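Local structure of inactive Zymogen C11 Protease (Parabacteroides distasonis, 6MZO) at residues P8-A20 against Y195-A207. The protein is a clostripain-like C11 cysteine protease of clan CD, captured here as an inactive zymogen and probably cleaving peptide bonds once activated. Numbering follows the deposited sequence.
Sequences PTTAPRTVLIYFA and YQTIMGDMFKKEA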
# COMPACT_ATOMS: atom_id res chain seq x y z
N PRO A 8 3.86 -29.41 -20.66
CA PRO A 8 4.23 -28.02 -20.99
C PRO A 8 3.29 -27.02 -20.33
O PRO A 8 2.08 -27.25 -20.29
CB PRO A 8 4.09 -27.96 -22.52
CG PRO A 8 3.09 -29.02 -22.85
CD PRO A 8 3.37 -30.14 -21.85
N THR A 9 3.85 -25.93 -19.84
CA THR A 9 3.03 -24.87 -19.26
C THR A 9 3.83 -23.58 -19.24
O THR A 9 5.06 -23.59 -19.15
CB THR A 9 2.56 -25.21 -17.82
N THR A 10 3.13 -22.46 -19.34
CA THR A 10 3.76 -21.18 -19.13
C THR A 10 3.33 -20.69 -17.76
O THR A 10 2.35 -21.16 -17.19
CB THR A 10 3.38 -20.15 -20.20
OG1 THR A 10 2.00 -19.79 -20.03
CG2 THR A 10 3.60 -20.74 -21.58
N ALA A 11 4.10 -19.76 -17.21
CA ALA A 11 3.81 -19.25 -15.88
C ALA A 11 2.63 -18.27 -15.87
O ALA A 11 2.63 -17.30 -16.62
CB ALA A 11 5.03 -18.56 -15.33
N PRO A 12 1.63 -18.53 -15.02
CA PRO A 12 0.46 -17.70 -15.03
C PRO A 12 0.83 -16.32 -14.48
O PRO A 12 0.20 -15.32 -14.84
CB PRO A 12 -0.51 -18.43 -14.07
CG PRO A 12 -0.18 -19.92 -14.41
CD PRO A 12 1.36 -19.86 -14.40
N ARG A 13 1.84 -16.28 -13.59
CA ARG A 13 2.24 -14.98 -13.04
C ARG A 13 3.70 -15.04 -12.57
O ARG A 13 4.16 -16.09 -12.06
CB ARG A 13 1.35 -14.56 -11.86
CG ARG A 13 1.66 -13.13 -11.31
CD ARG A 13 0.48 -12.54 -10.46
NE ARG A 13 -0.70 -12.55 -11.30
CZ ARG A 13 -1.67 -13.49 -11.25
NH1 ARG A 13 -1.74 -14.35 -10.23
NH2 ARG A 13 -2.54 -13.54 -12.25
N THR A 14 4.42 -13.93 -12.72
CA THR A 14 5.66 -13.74 -12.00
C THR A 14 5.45 -12.65 -10.95
O THR A 14 4.93 -11.62 -11.29
CB THR A 14 6.80 -13.30 -12.96
OG1 THR A 14 7.20 -14.42 -13.75
CG2 THR A 14 7.99 -12.76 -12.24
N VAL A 15 5.72 -12.96 -9.70
CA VAL A 15 5.60 -11.95 -8.62
C VAL A 15 6.99 -11.61 -8.06
O VAL A 15 7.83 -12.48 -7.78
CB VAL A 15 4.72 -12.52 -7.49
CG1 VAL A 15 4.67 -11.52 -6.28
CG2 VAL A 15 3.26 -12.77 -7.97
N LEU A 16 7.24 -10.30 -7.90
CA LEU A 16 8.42 -9.74 -7.26
C LEU A 16 7.98 -9.19 -5.90
O LEU A 16 7.02 -8.41 -5.84
CB LEU A 16 9.04 -8.60 -8.11
CG LEU A 16 10.07 -7.76 -7.31
CD1 LEU A 16 11.29 -8.65 -7.02
CD2 LEU A 16 10.42 -6.54 -8.21
N ILE A 17 8.66 -9.68 -4.86
CA ILE A 17 8.49 -9.08 -3.51
C ILE A 17 9.78 -8.32 -3.22
O ILE A 17 10.88 -8.91 -3.15
CB ILE A 17 8.20 -10.19 -2.45
CG1 ILE A 17 7.02 -11.09 -2.87
CG2 ILE A 17 8.04 -9.45 -1.05
CD1 ILE A 17 6.59 -12.11 -1.73
N TYR A 18 9.62 -7.00 -3.03
CA TYR A 18 10.75 -6.09 -2.94
C TYR A 18 10.80 -5.48 -1.55
O TYR A 18 9.84 -4.77 -1.16
CB TYR A 18 10.59 -4.98 -3.99
CG TYR A 18 11.72 -4.02 -4.14
CD1 TYR A 18 11.85 -2.95 -3.28
CD2 TYR A 18 12.62 -4.17 -5.17
CE1 TYR A 18 12.90 -2.01 -3.41
CE2 TYR A 18 13.66 -3.28 -5.34
CZ TYR A 18 13.80 -2.18 -4.44
OH TYR A 18 14.83 -1.27 -4.64
N PHE A 19 11.83 -5.86 -0.79
CA PHE A 19 11.98 -5.35 0.58
C PHE A 19 12.94 -4.20 0.59
O PHE A 19 14.15 -4.40 0.48
CB PHE A 19 12.49 -6.47 1.51
CG PHE A 19 11.51 -7.58 1.76
CD1 PHE A 19 10.63 -7.47 2.81
CD2 PHE A 19 11.47 -8.77 0.99
CE1 PHE A 19 9.73 -8.45 3.06
CE2 PHE A 19 10.58 -9.77 1.24
CZ PHE A 19 9.66 -9.64 2.29
N ALA A 20 12.40 -3.00 0.80
CA ALA A 20 13.28 -1.87 0.97
C ALA A 20 13.58 -1.89 2.46
O ALA A 20 12.78 -1.43 3.26
CB ALA A 20 12.59 -0.60 0.54
N TYR A 195 2.33 -13.64 5.04
CA TYR A 195 2.77 -14.28 3.80
C TYR A 195 2.55 -15.75 3.91
O TYR A 195 2.35 -16.45 2.89
CB TYR A 195 4.28 -13.97 3.48
CG TYR A 195 4.40 -12.49 3.14
CD1 TYR A 195 3.96 -12.04 1.90
CD2 TYR A 195 4.80 -11.56 4.08
CE1 TYR A 195 3.99 -10.67 1.56
CE2 TYR A 195 4.84 -10.17 3.77
CZ TYR A 195 4.40 -9.75 2.50
OH TYR A 195 4.39 -8.43 2.21
N GLN A 196 2.59 -16.31 5.14
CA GLN A 196 2.49 -17.78 5.21
C GLN A 196 1.11 -18.32 4.81
O GLN A 196 0.99 -19.57 4.63
CB GLN A 196 2.85 -18.22 6.64
CG GLN A 196 1.77 -17.87 7.70
CD GLN A 196 1.74 -16.41 8.16
OE1 GLN A 196 2.53 -15.55 7.78
NE2 GLN A 196 0.76 -16.14 9.06
N THR A 197 0.14 -17.45 4.58
CA THR A 197 -1.18 -17.93 4.19
C THR A 197 -1.61 -17.38 2.83
O THR A 197 -2.67 -17.79 2.34
CB THR A 197 -2.31 -17.56 5.21
OG1 THR A 197 -2.45 -16.14 5.38
CG2 THR A 197 -2.08 -18.21 6.55
N ILE A 198 -0.91 -16.41 2.25
CA ILE A 198 -1.41 -15.78 1.00
C ILE A 198 -0.64 -16.16 -0.29
O ILE A 198 -0.92 -15.59 -1.37
CB ILE A 198 -1.40 -14.25 1.05
CG1 ILE A 198 -0.01 -13.74 1.43
CG2 ILE A 198 -2.43 -13.82 2.21
CD1 ILE A 198 0.14 -12.14 1.15
N MET A 199 0.39 -16.99 -0.13
CA MET A 199 1.25 -17.18 -1.33
C MET A 199 0.45 -17.81 -2.48
O MET A 199 0.52 -17.29 -3.66
CB MET A 199 2.48 -18.06 -1.01
CG MET A 199 3.41 -17.42 0.08
SD MET A 199 3.90 -15.73 -0.27
CE MET A 199 4.68 -15.96 -1.91
N GLY A 200 -0.25 -18.91 -2.24
CA GLY A 200 -1.07 -19.46 -3.33
C GLY A 200 -2.07 -18.45 -3.93
O GLY A 200 -2.28 -18.46 -5.19
N ASP A 201 -2.69 -17.60 -3.10
CA ASP A 201 -3.61 -16.60 -3.65
C ASP A 201 -2.93 -15.68 -4.62
O ASP A 201 -3.63 -15.24 -5.60
CB ASP A 201 -4.27 -15.80 -2.49
CG ASP A 201 -5.19 -16.69 -1.64
OD1 ASP A 201 -5.81 -17.64 -2.18
OD2 ASP A 201 -5.28 -16.47 -0.40
N MET A 202 -1.65 -15.34 -4.41
CA MET A 202 -0.98 -14.45 -5.39
C MET A 202 -0.77 -15.10 -6.78
O MET A 202 -0.50 -14.38 -7.72
CB MET A 202 0.42 -13.98 -4.86
CG MET A 202 0.30 -13.29 -3.58
SD MET A 202 2.14 -12.84 -3.20
CE MET A 202 2.16 -12.68 -1.46
N PHE A 203 -0.84 -16.42 -6.84
CA PHE A 203 -0.41 -17.15 -8.05
C PHE A 203 -1.58 -17.88 -8.73
O PHE A 203 -1.33 -18.62 -9.67
CB PHE A 203 0.71 -18.13 -7.67
CG PHE A 203 2.03 -17.47 -7.53
CD1 PHE A 203 2.75 -17.13 -8.66
CD2 PHE A 203 2.55 -17.07 -6.26
CE1 PHE A 203 3.96 -16.52 -8.56
CE2 PHE A 203 3.75 -16.44 -6.14
CZ PHE A 203 4.49 -16.11 -7.29
N LYS A 204 -2.82 -17.74 -8.25
CA LYS A 204 -4.01 -18.25 -9.05
C LYS A 204 -4.00 -17.59 -10.45
O LYS A 204 -3.46 -16.48 -10.64
CB LYS A 204 -5.28 -17.97 -8.31
CG LYS A 204 -5.33 -18.83 -6.98
CD LYS A 204 -6.60 -18.56 -6.20
CE LYS A 204 -6.51 -19.25 -4.83
NZ LYS A 204 -7.76 -18.93 -4.01
N LYS A 205 -4.60 -18.27 -11.41
CA LYS A 205 -4.55 -17.75 -12.79
C LYS A 205 -4.92 -16.29 -12.82
O LYS A 205 -4.18 -15.51 -13.46
CB LYS A 205 -5.47 -18.60 -13.65
CG LYS A 205 -5.33 -18.34 -15.15
CD LYS A 205 -6.06 -19.48 -15.83
CE LYS A 205 -6.57 -18.99 -17.14
NZ LYS A 205 -5.50 -18.78 -18.10
N GLU A 206 -6.03 -15.91 -12.16
CA GLU A 206 -6.30 -14.54 -11.75
C GLU A 206 -5.86 -14.42 -10.29
O GLU A 206 -6.25 -15.27 -9.47
CB GLU A 206 -7.73 -14.18 -11.84
CG GLU A 206 -8.20 -14.21 -13.34
CD GLU A 206 -9.66 -13.89 -13.56
OE1 GLU A 206 -10.27 -13.24 -12.70
OE2 GLU A 206 -10.19 -14.31 -14.62
N ALA A 207 -5.11 -13.36 -9.96
CA ALA A 207 -4.70 -13.16 -8.57
C ALA A 207 -5.95 -13.02 -7.71
O ALA A 207 -6.88 -12.28 -8.04
CB ALA A 207 -3.81 -11.90 -8.47
O HOH W 1 -2.54 -15.62 -15.53
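R13 NH1 donates to two main-chain oxygens, M202 O and K204 O, each at 2.8 Å, while NH2 of the same guanidinium donates to K205 O at 2.8 Å. Helix 195-203 packs on one face of the mixed central sheet of this clan CD alpha/beta fold, which is parallel around strand 14-19, and runs roughly antiparallel (142°) to that strand. With CG anti to the backbone N (chi1 -175°) and a bend at chi3, R13 brings its guanidinium edge to these carbonyls. M202 O and K204 O lie near the guanidinium plane, whereas K205 O is tilted from it and the NH2 hydrogen bond to it is more bent, with an N-H...O angle of 140°. A207 CB covers one face, and a salt bridge from NH2 to D156 OD2 probably helps to fix the group's rotation. A water donates to both P12 O and K205 O. Deeper in, V15 CG2 sits over the F203 ring, a CH-pi contact 4.1 Å from the centroid, and the ring turns its edge to R13 O. V15 CG1 meets M202 SD, the two side chains crossing at about a right angle. Farther along the strand, I17 CD1 lies 4.3 Å from M199 CE and 4.4 Å from Y195 CE1, whose ring carries an OH hydrogen-bonded to D161 OD2.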